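PDB 3RIQ: tailspike protein from Siphovirus 9NA, which probably binds the lipopolysaccharide of its Salmonella host as a trimeric receptor-binding spike and cleaves it as an endorhamnosidase. Local coordinates for residues Met347-Arg350 / Asp355-Asn358; Arg383-His388 / Tyr395-Pro400; Ile323-Asp328 / Asp335-Tyr340; Asp278-Asn283 / Arg313-Arg318; Thr357-Val362 / Asn372-Glu377. All coordinates share one frame; numbering follows the deposited sequence.

Contact 1: residues Met347-Arg350 / Asp355-Asn358; sequences MFDR and DITN
Ile-356 touches both Asp-349 and Met-347 with two different branches, and the two meetings differ in closeness. On the tight side its CD1 lies 3.4 Å from Asp-349 OD2. CG1 stands beside the backbone N (chi1 -58°) and the chain runs on extended (chi2 169°), which carries CD1 out to the carboxylate. On the looser side CG2, the other branch, points on along the strand and meets Met-347 SD tip to tip at 4.1 Å; the methionine chain is bent at both chi2 and chi3. The backbones themselves stay well apart, with 9.2 Å between Asp-349 CA and Ile-356 CA, so these two faces of the right-handed parallel beta-helix meet here through side chains. Trp-327 and Cys-376 also pack on Ile-356 inside the coil. Phe-348 and Arg-350 alternate with the inward residues and are partly exposed on the outer side, where the ring of Phe-348 meets that of Trp-326 edge to face. The carboxylate of Asp-349 has its own polar company: OD1 is bonded to Gly-351 N, while OD2 is bonded to Trp-327 NE1, Asn-354 ND2 and Ser-380 OG. With its oxygens thus engaged, the buried acid can lie against a methyl group, and what it shares with Ile-356 is van der Waals contact without a hydrogen bond.

Contact 2: residues Arg383-His388 / Tyr395-Pro400; sequences RGIMVH and YAVYAP
Val-387 and Ile-385 point from one face of a right-handed parallel beta-helix into its interior and meet Ala-396 and Val-397 from the next face of the coil. Most of the contact is methyl against methyl. Val-387 CG1 lies 3.8 Å from Ala-396 CB, and Ile-385 CG2 comes within 4.1 Å of Val-397 CG2, the two side chains meeting at about a right angle. A longer approach of 4.5 Å, Val-387 CG2 to Val-397 CG2, joins the two pairs. Two consecutive residues, Ala-396 and Val-397, can both turn inward because Ala-396 has a helical backbone (phi -68°, psi -47°) just ahead of the extended strand. Hydrogen bonds across the contact are absent. At the trimer interface Arg-383, before the corner at Gly-384, bonds through NE to His-388 ND1 of the second subunit, while Met-386, on the outward side of the strand, packs on Asn-358 of the third. The remaining kind of interaction is methyl against carbonyl. Val-387 holds CG1 opposite its backbone N (chi1 172°), which puts CG2 beside that N and anti to the carbonyl carbon, 3.8 Å from Ala-396 O.

Contact 3: residues Ile323-Asp328 / Asp335-Tyr340; sequences IGAWWD and DNVVTY
Thr-339 turns its side chain onto Gly-324 across the interior of a right-handed parallel beta-helix, where strand 333-340 faces the corner that leads into strand 326-327. From the base outward, CB lies 4.1 Å from Gly-324 CA. CG2 then runs over the glycine's carbonyl group, 3.7 Å from Gly-324 C and 3.8 Å from Gly-324 O, and also reaches Ala-325 CB at 4.1 Å. The other branch, OG1, sits between the backbone N and the carbonyl carbon (chi1 77°) and is hydrogen-bonded to Gly-346 O, so the polar tip is satisfied while the methyl does the packing. With no side chain on Gly-324 the backbones come close, 5.6 Å between Gly-324 CA and Thr-339 CA. The helical backbone of Gly-324 (phi -61°, psi -40°) swings the chain round, and Ala-325 follows by directing its methyl inward as well. Gly-324 O has a further partner in Thr-317 OG1, from its own coil, while Thr-339 packs on Thr-317 on one side and on Val-361 on the other. Trp-327 fills the interior further along. Val-338 faces outward and packs on Asp-335 of the third subunit. Two residues before Thr-339 on the strand, methyl meets methyl, with Val-337 CG1 3.9 Å from Ala-325 CB.

Contact 4: residues Asp278-Asn283 / Arg313-Arg318; sequences DGIDVN and RNIITR
Asp-281 OD1, next in the chain to the Ile-280 that meets Ile-315, is gripped twice by Asn-283. The amide ND2 of Asn-283 reaches Asp-281 OD1 at 2.8 Å, with a moderately bent N-H...O angle of 144°, and approaches nearly end-on to the C-O bond; the oxygen lies 23° out of the asparagine's amide plane. A second, weak bond of 3.3 Å runs from Asn-283 N to Asp-281 OD1. The other carboxylate oxygen, OD2, is bonded to Gln-252 NE2, so the whole group is held on the side of strand 281-282 turned from residues 313-318. Ahead of this polar knot the chain rounds a corner of the right-handed parallel beta-helix, and here it meets strand 311-318 through the interior. Thr-317 CG2 rests on the bare backbone of Gly-279, 3.8 Å from Gly-279 CA and 4.1 Å from Gly-279 C. Nothing but hydrogen projects from the glycine, and Gly-279 CA and Thr-317 CA approach to 5.6 Å. The threonine's first torsion (chi1 82°) sends the methyl to the glycine and directs OG1 to Gly-324 O, its hydrogen-bond partner at the next corner of its own coil. Beside this pair the two isoleucines meet by their CG2 methyls, Ile-280 CG2 lying 4.1 Å from Ile-315 CG2. Ile-316, between the two inward residues of its strand, faces outward onto Arg-313 of the third subunit.

Contact 5: residues Thr357-Val362 / Asn372-Glu377; sequences TNITVV and NQIVCE
With chi1 at 168°, Val-361 splits its methyls between two neighbours, sending CG1 to Gln-373 and CG2 to Ile-374. Ile-374 answers with a fully extended CG1-CD1 arm (chi2 180°) laid across the valine and on toward Ile-359. Val-361 CG2 is 3.7 Å from Ile-374 CG1 and 3.9 Å from Ile-374 CD1, the same CD1 that lies 4.1 Å from Ile-359 CG2. Gln-373 instead folds back at chi2 (-76°), so that its OE1 passes 3.8 Å from Val-361 CG1 and its carbonyl oxygen O lies 3.9 Å from that same methyl. As strands 355-362 and 374-376 form different faces of one coil of the right-handed parallel beta-helix, they join here through their inward side chains, with 6.9 Å between Val-361 CA and Gln-373 CA. Met-347 and Val-337 from the preceding coil, and Ile-385 and Val-387 from the next, extend the apolar layer around the two isoleucines. The buried amide of Gln-373 accepts a hydrogen bond at OE1 from Ala-364 N. A polar group thus lies against aliphatic side chains: its oxygen is engaged by the backbone near the corner, and its contact with Val-361 is dispersive.

In the fold
Contacts 5 and 2 pack inside one coil, contacts 4, 3 and 1 from one coil to the next, all in the buried interior. Contacts 4, 3, 5 and 2 follow one another along the axis and repeat one plan: a long strand offers two inward residues to the corner before a short strand. The strands 311-318, 333-340, 355-362 and 381-388 lie side by side, their outward faces turned to other subunits. Chemistry shifts along the series, from threonine against glycine in contacts 4 and 3 to valine against glutamine or alanine in contacts 5 and 2. Contact 1 shares strand 355-362 with contact 5 but uses its start, and alone sets a carboxylate against the aliphatic core.

Contact 1: residues Met347-Arg350 / Asp355-Asn358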
# COMPACT_ATOMS: atom_id res chain seq x y z
N MET A 347 9.38 -12.33 -9.11
CA MET A 347 9.50 -12.35 -7.64
C MET A 347 10.10 -13.71 -7.31
O MET A 347 9.64 -14.74 -7.85
CB MET A 347 8.13 -12.18 -6.95
CG MET A 347 8.23 -11.99 -5.44
SD MET A 347 7.22 -13.13 -4.45
CE MET A 347 8.30 -14.56 -4.26
N PHE A 348 11.09 -13.74 -6.43
CA PHE A 348 11.79 -15.01 -6.17
C PHE A 348 12.16 -15.07 -4.67
O PHE A 348 12.83 -14.18 -4.13
CB PHE A 348 13.04 -15.10 -7.07
CG PHE A 348 13.62 -16.49 -7.24
CD1 PHE A 348 13.77 -17.03 -8.53
CD2 PHE A 348 14.11 -17.23 -6.15
CE1 PHE A 348 14.37 -18.32 -8.73
CE2 PHE A 348 14.70 -18.50 -6.35
CZ PHE A 348 14.83 -19.04 -7.64
N ASP A 349 11.72 -16.13 -4.01
CA ASP A 349 12.11 -16.45 -2.63
C ASP A 349 13.05 -17.64 -2.66
O ASP A 349 12.62 -18.79 -2.92
CB ASP A 349 10.86 -16.69 -1.75
CG ASP A 349 11.19 -16.97 -0.29
OD1 ASP A 349 12.31 -17.45 0.03
OD2 ASP A 349 10.29 -16.75 0.54
N ARG A 350 14.33 -17.35 -2.42
CA ARG A 350 15.39 -18.36 -2.48
C ARG A 350 15.59 -19.01 -1.10
O ARG A 350 16.40 -19.95 -0.94
CB ARG A 350 16.70 -17.71 -2.98
CG ARG A 350 17.90 -18.66 -2.93
CD ARG A 350 18.28 -19.26 -4.22
NE ARG A 350 19.42 -18.45 -4.59
CZ ARG A 350 20.42 -18.75 -5.41
NH1 ARG A 350 20.50 -19.89 -6.12
NH2 ARG A 350 21.37 -17.84 -5.54
N ASP A 355 7.05 -14.95 5.11
CA ASP A 355 5.66 -14.52 5.02
C ASP A 355 5.53 -13.45 3.96
O ASP A 355 6.15 -12.40 4.06
CB ASP A 355 5.20 -14.01 6.38
CG ASP A 355 4.94 -15.13 7.33
OD1 ASP A 355 3.91 -15.81 7.17
OD2 ASP A 355 5.76 -15.37 8.23
N ILE A 356 4.74 -13.77 2.93
CA ILE A 356 4.71 -13.02 1.67
C ILE A 356 3.29 -12.64 1.34
O ILE A 356 2.45 -13.52 1.18
CB ILE A 356 5.26 -13.90 0.51
CG1 ILE A 356 6.68 -14.39 0.80
CG2 ILE A 356 5.24 -13.17 -0.83
CD1 ILE A 356 7.17 -15.46 -0.16
N THR A 357 3.02 -11.34 1.24
CA THR A 357 1.66 -10.88 0.99
C THR A 357 1.59 -9.77 -0.03
O THR A 357 2.50 -8.98 -0.15
CB THR A 357 0.96 -10.37 2.29
OG1 THR A 357 1.74 -9.35 2.92
CG2 THR A 357 0.74 -11.50 3.29
N ASN A 358 0.48 -9.74 -0.78
CA ASN A 358 0.18 -8.62 -1.69
C ASN A 358 1.24 -8.40 -2.75
O ASN A 358 1.81 -7.32 -2.90
CB ASN A 358 -0.14 -7.37 -0.87
CG ASN A 358 -1.40 -7.57 -0.04
OD1 ASN A 358 -2.44 -7.93 -0.60
ND2 ASN A 358 -1.29 -7.43 1.26

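Contact 2: residues Arg383-His388 / Tyr395-Pro400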
# COMPACT_ATOMS: atom_id res chain seq x y z
N ARG A 383 -0.01 -14.94 0.45
CA ARG A 383 -1.44 -14.53 0.55
C ARG A 383 -1.63 -13.28 -0.28
O ARG A 383 -0.99 -12.27 -0.02
CB ARG A 383 -1.91 -14.28 1.99
CG ARG A 383 -1.67 -15.37 3.02
CD ARG A 383 -0.49 -15.05 3.84
NE ARG A 383 -0.23 -15.93 4.98
CZ ARG A 383 0.85 -15.78 5.76
NH1 ARG A 383 1.73 -14.80 5.51
NH2 ARG A 383 1.07 -16.62 6.77
N GLY A 384 -2.54 -13.33 -1.25
CA GLY A 384 -2.83 -12.16 -2.04
C GLY A 384 -1.81 -12.01 -3.15
O GLY A 384 -0.87 -11.24 -3.02
N ILE A 385 -1.98 -12.80 -4.20
CA ILE A 385 -1.01 -12.88 -5.28
C ILE A 385 -1.74 -12.59 -6.58
O ILE A 385 -2.78 -13.20 -6.87
CB ILE A 385 -0.40 -14.32 -5.32
CG1 ILE A 385 0.18 -14.71 -3.94
CG2 ILE A 385 0.60 -14.45 -6.50
CD1 ILE A 385 1.35 -13.84 -3.41
N MET A 386 -1.22 -11.66 -7.38
CA MET A 386 -1.78 -11.41 -8.71
C MET A 386 -0.66 -11.55 -9.73
O MET A 386 0.40 -10.93 -9.59
CB MET A 386 -2.41 -10.01 -8.78
CG MET A 386 -3.66 -9.85 -7.91
SD MET A 386 -4.61 -8.38 -8.32
CE MET A 386 -3.52 -7.07 -7.80
N VAL A 387 -0.87 -12.40 -10.73
CA VAL A 387 0.08 -12.55 -11.83
C VAL A 387 -0.59 -12.21 -13.16
O VAL A 387 -1.74 -12.61 -13.40
CB VAL A 387 0.60 -13.99 -11.87
CG1 VAL A 387 1.46 -14.26 -13.11
CG2 VAL A 387 1.44 -14.28 -10.60
N HIS A 388 0.11 -11.51 -14.03
CA HIS A 388 -0.37 -11.32 -15.41
C HIS A 388 0.78 -11.58 -16.34
O HIS A 388 1.54 -10.68 -16.64
CB HIS A 388 -0.94 -9.92 -15.63
CG HIS A 388 -1.66 -9.77 -16.93
ND1 HIS A 388 -2.49 -8.71 -17.20
CD2 HIS A 388 -1.72 -10.58 -18.01
CE1 HIS A 388 -3.00 -8.85 -18.41
NE2 HIS A 388 -2.56 -9.99 -18.92
N TYR A 395 5.29 -21.33 -15.23
CA TYR A 395 4.20 -21.27 -14.25
C TYR A 395 3.98 -19.82 -13.82
O TYR A 395 4.92 -19.02 -13.77
CB TYR A 395 4.63 -22.03 -12.99
CG TYR A 395 4.66 -23.54 -13.18
CD1 TYR A 395 3.64 -24.34 -12.69
CD2 TYR A 395 5.71 -24.16 -13.86
CE1 TYR A 395 3.66 -25.74 -12.89
CE2 TYR A 395 5.77 -25.53 -14.04
CZ TYR A 395 4.74 -26.32 -13.56
OH TYR A 395 4.80 -27.68 -13.76
N ALA A 396 2.74 -19.52 -13.46
CA ALA A 396 2.46 -18.27 -12.75
C ALA A 396 3.05 -18.28 -11.34
O ALA A 396 3.69 -17.30 -10.92
CB ALA A 396 0.95 -18.02 -12.69
N VAL A 397 2.82 -19.39 -10.62
CA VAL A 397 3.38 -19.60 -9.29
C VAL A 397 4.01 -20.97 -9.23
O VAL A 397 3.30 -22.01 -9.30
CB VAL A 397 2.34 -19.44 -8.16
CG1 VAL A 397 2.99 -19.64 -6.78
CG2 VAL A 397 1.68 -18.04 -8.22
N TYR A 398 5.34 -20.98 -9.05
CA TYR A 398 6.07 -22.24 -8.91
C TYR A 398 6.64 -22.24 -7.49
O TYR A 398 7.66 -21.61 -7.20
CB TYR A 398 7.18 -22.37 -9.96
CG TYR A 398 7.85 -23.72 -9.94
CD1 TYR A 398 7.34 -24.77 -10.69
CD2 TYR A 398 9.01 -23.97 -9.17
CE1 TYR A 398 7.94 -26.03 -10.68
CE2 TYR A 398 9.61 -25.21 -9.16
CZ TYR A 398 9.05 -26.24 -9.90
OH TYR A 398 9.63 -27.50 -9.92
N ALA A 399 5.95 -22.94 -6.61
CA ALA A 399 6.25 -22.86 -5.17
C ALA A 399 5.91 -24.22 -4.51
O ALA A 399 5.04 -24.30 -3.65
CB ALA A 399 5.46 -21.69 -4.54
N PRO A 400 6.63 -25.27 -4.92
CA PRO A 400 6.18 -26.63 -4.61
C PRO A 400 5.95 -26.93 -3.14
O PRO A 400 5.08 -27.72 -2.81
CB PRO A 400 7.32 -27.51 -5.13
CG PRO A 400 8.07 -26.68 -6.06
CD PRO A 400 7.82 -25.26 -5.78

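Contact 3: residues Ile323-Asp328 / Asp335-Tyr340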
# COMPACT_ATOMS: atom_id res chain seq x y z
N ILE A 323 16.10 -10.24 -11.80
CA ILE A 323 14.87 -10.65 -11.15
C ILE A 323 14.15 -9.41 -10.64
O ILE A 323 14.78 -8.44 -10.22
CB ILE A 323 15.19 -11.65 -10.01
CG1 ILE A 323 15.82 -12.92 -10.63
CG2 ILE A 323 13.95 -12.01 -9.16
CD1 ILE A 323 16.38 -13.90 -9.58
N GLY A 324 12.81 -9.43 -10.72
CA GLY A 324 12.06 -8.22 -10.37
C GLY A 324 12.28 -7.79 -8.92
O GLY A 324 12.42 -6.60 -8.65
N ALA A 325 12.32 -8.76 -8.00
CA ALA A 325 12.60 -8.51 -6.56
C ALA A 325 12.86 -9.88 -5.98
O ALA A 325 12.11 -10.84 -6.26
CB ALA A 325 11.38 -7.89 -5.85
N TRP A 326 13.92 -10.00 -5.18
CA TRP A 326 14.18 -11.28 -4.54
C TRP A 326 14.96 -11.19 -3.23
O TRP A 326 15.55 -10.13 -2.89
CB TRP A 326 14.83 -12.30 -5.48
CG TRP A 326 16.32 -12.19 -5.77
CD1 TRP A 326 17.09 -11.05 -5.94
CD2 TRP A 326 17.19 -13.30 -6.03
NE1 TRP A 326 18.41 -11.41 -6.28
CE2 TRP A 326 18.49 -12.78 -6.33
CE3 TRP A 326 17.00 -14.69 -6.06
CZ2 TRP A 326 19.58 -13.61 -6.66
CZ3 TRP A 326 18.09 -15.53 -6.39
CH2 TRP A 326 19.35 -14.98 -6.68
N TRP A 327 14.92 -12.30 -2.51
CA TRP A 327 15.52 -12.42 -1.18
C TRP A 327 15.77 -13.89 -0.88
O TRP A 327 15.21 -14.78 -1.55
CB TRP A 327 14.59 -11.83 -0.08
CG TRP A 327 13.21 -12.45 -0.09
CD1 TRP A 327 12.80 -13.59 0.56
CD2 TRP A 327 12.09 -12.01 -0.86
NE1 TRP A 327 11.47 -13.87 0.26
CE2 TRP A 327 11.01 -12.91 -0.61
CE3 TRP A 327 11.89 -10.92 -1.73
CZ2 TRP A 327 9.76 -12.77 -1.24
CZ3 TRP A 327 10.65 -10.76 -2.32
CH2 TRP A 327 9.59 -11.68 -2.07
N ASP A 328 16.63 -14.13 0.10
CA ASP A 328 16.75 -15.50 0.69
C ASP A 328 16.53 -15.37 2.20
O ASP A 328 16.03 -14.35 2.69
CB ASP A 328 18.10 -16.19 0.35
CG ASP A 328 19.27 -15.61 1.14
OD1 ASP A 328 19.14 -14.46 1.62
OD2 ASP A 328 20.32 -16.30 1.29
N ASP A 335 5.67 -7.52 2.16
CA ASP A 335 4.30 -7.10 1.87
C ASP A 335 4.26 -6.01 0.82
O ASP A 335 5.00 -5.03 0.94
CB ASP A 335 3.57 -6.59 3.15
CG ASP A 335 2.16 -6.09 2.84
OD1 ASP A 335 1.37 -6.92 2.29
OD2 ASP A 335 1.84 -4.90 3.06
N ASN A 336 3.41 -6.16 -0.20
CA ASN A 336 3.21 -5.12 -1.20
C ASN A 336 4.44 -4.92 -2.08
O ASN A 336 5.21 -3.95 -1.93
CB ASN A 336 2.71 -3.79 -0.61
CG ASN A 336 2.38 -2.77 -1.70
OD1 ASN A 336 2.36 -3.11 -2.88
ND2 ASN A 336 2.18 -1.51 -1.31
N VAL A 337 4.62 -5.85 -3.00
CA VAL A 337 5.71 -5.79 -3.98
C VAL A 337 5.06 -5.90 -5.34
O VAL A 337 4.30 -6.84 -5.60
CB VAL A 337 6.72 -6.94 -3.78
CG1 VAL A 337 7.76 -6.96 -4.90
CG2 VAL A 337 7.39 -6.85 -2.37
N VAL A 338 5.37 -4.93 -6.21
CA VAL A 338 4.79 -4.89 -7.58
C VAL A 338 5.95 -4.88 -8.55
O VAL A 338 6.82 -4.02 -8.44
CB VAL A 338 3.96 -3.58 -7.78
CG1 VAL A 338 3.48 -3.42 -9.22
CG2 VAL A 338 2.79 -3.52 -6.77
N THR A 339 6.01 -5.84 -9.48
CA THR A 339 7.06 -5.79 -10.48
C THR A 339 6.48 -5.88 -11.87
O THR A 339 5.58 -6.70 -12.10
CB THR A 339 8.18 -6.85 -10.27
OG1 THR A 339 7.75 -8.16 -10.70
CG2 THR A 339 8.66 -6.88 -8.79
N TYR A 340 6.99 -5.04 -12.77
CA TYR A 340 6.61 -5.01 -14.18
C TYR A 340 7.84 -5.32 -15.03
O TYR A 340 8.93 -4.77 -14.78
CB TYR A 340 6.14 -3.60 -14.59
CG TYR A 340 4.69 -3.33 -14.26
CD1 TYR A 340 3.70 -3.66 -15.19
CD2 TYR A 340 4.31 -2.81 -13.02
CE1 TYR A 340 2.36 -3.47 -14.90
CE2 TYR A 340 2.96 -2.58 -12.71
CZ TYR A 340 1.99 -2.94 -13.67
OH TYR A 340 0.64 -2.81 -13.43

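Contact 4: residues Asp278-Asn283 / Arg313-Arg318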
# COMPACT_ATOMS: atom_id res chain seq x y z
N ASP A 278 19.07 -7.05 -10.12
CA ASP A 278 17.74 -7.38 -9.57
C ASP A 278 17.09 -6.15 -8.93
O ASP A 278 17.77 -5.34 -8.30
CB ASP A 278 17.91 -8.49 -8.52
CG ASP A 278 18.78 -9.61 -9.06
OD1 ASP A 278 18.47 -10.06 -10.19
OD2 ASP A 278 19.80 -9.96 -8.42
N GLY A 279 15.79 -6.00 -9.11
CA GLY A 279 15.10 -4.80 -8.60
C GLY A 279 15.44 -4.48 -7.15
O GLY A 279 15.67 -3.32 -6.79
N ILE A 280 15.40 -5.50 -6.30
CA ILE A 280 16.11 -5.44 -5.02
C ILE A 280 16.82 -6.78 -4.90
O ILE A 280 16.32 -7.79 -5.41
CB ILE A 280 15.15 -5.21 -3.80
CG1 ILE A 280 14.16 -6.36 -3.59
CG2 ILE A 280 14.43 -3.87 -3.92
CD1 ILE A 280 13.27 -6.19 -2.36
N ASP A 281 17.98 -6.78 -4.23
CA ASP A 281 18.73 -8.04 -3.98
C ASP A 281 18.92 -8.12 -2.48
O ASP A 281 19.90 -7.56 -1.95
CB ASP A 281 20.10 -8.01 -4.69
CG ASP A 281 20.97 -9.20 -4.32
OD1 ASP A 281 20.44 -10.14 -3.67
OD2 ASP A 281 22.17 -9.21 -4.69
N VAL A 282 17.99 -8.75 -1.78
CA VAL A 282 18.09 -8.85 -0.32
C VAL A 282 18.45 -10.30 -0.00
O VAL A 282 17.68 -11.03 0.63
CB VAL A 282 16.79 -8.38 0.38
CG1 VAL A 282 16.96 -8.36 1.90
CG2 VAL A 282 16.42 -6.95 -0.09
N ASN A 283 19.60 -10.75 -0.53
CA ASN A 283 20.11 -12.08 -0.25
C ASN A 283 21.31 -12.03 0.69
O ASN A 283 22.06 -11.04 0.71
CB ASN A 283 20.54 -12.76 -1.57
CG ASN A 283 19.35 -13.21 -2.40
OD1 ASN A 283 18.98 -14.40 -2.40
ND2 ASN A 283 18.72 -12.27 -3.11
N ARG A 313 8.79 -3.90 2.22
CA ARG A 313 7.41 -3.51 1.90
C ARG A 313 7.31 -2.31 0.96
O ARG A 313 8.23 -1.47 0.88
CB ARG A 313 6.58 -3.28 3.15
CG ARG A 313 7.20 -2.44 4.18
CD ARG A 313 6.44 -2.54 5.57
NE ARG A 313 5.10 -1.95 5.52
CZ ARG A 313 4.81 -0.69 5.83
NH1 ARG A 313 5.78 0.14 6.20
NH2 ARG A 313 3.55 -0.24 5.70
N ASN A 314 6.23 -2.30 0.18
CA ASN A 314 5.90 -1.15 -0.71
C ASN A 314 6.93 -0.95 -1.82
O ASN A 314 7.32 0.19 -2.13
CB ASN A 314 5.71 0.11 0.15
CG ASN A 314 4.67 -0.10 1.26
OD1 ASN A 314 3.60 -0.62 1.02
ND2 ASN A 314 5.02 0.25 2.48
N ILE A 315 7.37 -2.05 -2.42
CA ILE A 315 8.44 -2.02 -3.43
C ILE A 315 7.76 -2.00 -4.80
O ILE A 315 6.75 -2.69 -5.01
CB ILE A 315 9.29 -3.29 -3.34
CG1 ILE A 315 9.81 -3.50 -1.92
CG2 ILE A 315 10.41 -3.28 -4.39
CD1 ILE A 315 10.75 -2.40 -1.36
N ILE A 316 8.32 -1.25 -5.75
CA ILE A 316 7.84 -1.34 -7.15
C ILE A 316 9.06 -1.32 -8.06
O ILE A 316 9.95 -0.46 -7.87
CB ILE A 316 6.82 -0.22 -7.51
CG1 ILE A 316 6.32 -0.42 -8.96
CG2 ILE A 316 7.40 1.19 -7.27
CD1 ILE A 316 5.14 0.49 -9.34
N THR A 317 9.14 -2.23 -9.02
CA THR A 317 10.29 -2.26 -9.94
C THR A 317 9.80 -2.39 -11.36
O THR A 317 8.76 -2.99 -11.59
CB THR A 317 11.34 -3.36 -9.60
OG1 THR A 317 10.91 -4.63 -10.13
CG2 THR A 317 11.54 -3.47 -8.07
N ARG A 318 10.53 -1.80 -12.30
CA ARG A 318 10.07 -1.81 -13.71
C ARG A 318 11.21 -2.06 -14.66
O ARG A 318 12.22 -1.32 -14.65
CB ARG A 318 9.38 -0.48 -14.06
CG ARG A 318 8.69 -0.50 -15.44
CD ARG A 318 8.30 0.92 -15.98
NE ARG A 318 9.48 1.68 -16.47
CZ ARG A 318 10.01 1.53 -17.68
NH1 ARG A 318 9.51 0.62 -18.51
NH2 ARG A 318 11.09 2.25 -18.05

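Contact 5: residues Thr357-Val362 / Asn372-Glu377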
# COMPACT_ATOMS: atom_id res chain seq x y z
N THR A 357 3.02 -11.34 1.24
CA THR A 357 1.66 -10.88 0.99
C THR A 357 1.59 -9.77 -0.03
O THR A 357 2.50 -8.98 -0.15
CB THR A 357 0.96 -10.37 2.29
OG1 THR A 357 1.74 -9.35 2.92
CG2 THR A 357 0.74 -11.50 3.29
N ASN A 358 0.48 -9.74 -0.78
CA ASN A 358 0.18 -8.62 -1.69
C ASN A 358 1.24 -8.40 -2.75
O ASN A 358 1.81 -7.32 -2.90
CB ASN A 358 -0.14 -7.37 -0.87
CG ASN A 358 -1.40 -7.57 -0.04
OD1 ASN A 358 -2.44 -7.93 -0.60
ND2 ASN A 358 -1.29 -7.43 1.26
N ILE A 359 1.52 -9.47 -3.50
CA ILE A 359 2.49 -9.44 -4.59
C ILE A 359 1.75 -9.31 -5.91
O ILE A 359 0.78 -10.05 -6.12
CB ILE A 359 3.31 -10.75 -4.62
CG1 ILE A 359 3.90 -11.05 -3.25
CG2 ILE A 359 4.39 -10.70 -5.70
CD1 ILE A 359 4.88 -10.02 -2.73
N THR A 360 2.21 -8.42 -6.80
CA THR A 360 1.64 -8.25 -8.14
C THR A 360 2.80 -8.34 -9.12
O THR A 360 3.73 -7.55 -9.03
CB THR A 360 0.94 -6.88 -8.25
OG1 THR A 360 -0.12 -6.83 -7.28
CG2 THR A 360 0.32 -6.70 -9.64
N VAL A 361 2.76 -9.33 -10.01
CA VAL A 361 3.81 -9.51 -11.01
C VAL A 361 3.18 -9.44 -12.38
O VAL A 361 2.28 -10.24 -12.68
CB VAL A 361 4.57 -10.86 -10.82
CG1 VAL A 361 5.46 -11.18 -12.05
CG2 VAL A 361 5.41 -10.84 -9.52
N VAL A 362 3.67 -8.54 -13.24
CA VAL A 362 3.16 -8.35 -14.59
C VAL A 362 4.30 -8.46 -15.56
O VAL A 362 5.37 -7.82 -15.39
CB VAL A 362 2.50 -6.96 -14.74
CG1 VAL A 362 2.07 -6.71 -16.19
CG2 VAL A 362 1.29 -6.77 -13.76
N ASN A 372 9.79 -18.88 -14.63
CA ASN A 372 8.49 -18.69 -13.99
C ASN A 372 8.23 -17.26 -13.53
O ASN A 372 9.16 -16.48 -13.35
CB ASN A 372 8.36 -19.69 -12.85
CG ASN A 372 8.57 -21.11 -13.31
OD1 ASN A 372 7.96 -21.54 -14.29
ND2 ASN A 372 9.41 -21.83 -12.64
N GLN A 373 6.96 -16.88 -13.37
CA GLN A 373 6.64 -15.52 -12.93
C GLN A 373 6.99 -15.32 -11.47
O GLN A 373 7.62 -14.34 -11.14
CB GLN A 373 5.15 -15.17 -13.16
CG GLN A 373 4.74 -15.35 -14.63
CD GLN A 373 5.24 -14.25 -15.53
OE1 GLN A 373 5.00 -13.08 -15.29
NE2 GLN A 373 5.91 -14.64 -16.61
N ILE A 374 6.59 -16.25 -10.61
CA ILE A 374 6.85 -16.21 -9.18
C ILE A 374 7.41 -17.58 -8.80
O ILE A 374 6.86 -18.62 -9.20
CB ILE A 374 5.56 -15.91 -8.38
CG1 ILE A 374 5.11 -14.47 -8.64
CG2 ILE A 374 5.77 -16.09 -6.84
CD1 ILE A 374 3.82 -14.06 -7.91
N VAL A 375 8.53 -17.56 -8.09
CA VAL A 375 9.17 -18.79 -7.60
C VAL A 375 9.41 -18.70 -6.10
O VAL A 375 9.90 -17.66 -5.61
CB VAL A 375 10.57 -19.01 -8.27
CG1 VAL A 375 11.29 -20.20 -7.62
CG2 VAL A 375 10.42 -19.23 -9.79
N CYS A 376 9.13 -19.79 -5.38
CA CYS A 376 9.63 -19.95 -4.01
C CYS A 376 10.26 -21.32 -3.94
O CYS A 376 9.65 -22.35 -4.38
CB CYS A 376 8.51 -19.91 -2.97
SG CYS A 376 7.53 -18.38 -2.93
N GLU A 377 11.46 -21.36 -3.35
CA GLU A 377 12.25 -22.57 -3.28
C GLU A 377 12.00 -23.36 -1.99
O GLU A 377 12.33 -24.55 -1.91
CB GLU A 377 13.76 -22.26 -3.44
CG GLU A 377 14.14 -21.67 -4.77
CD GLU A 377 14.57 -22.69 -5.78
OE1 GLU A 377 14.33 -23.90 -5.58
OE2 GLU A 377 15.21 -22.28 -6.78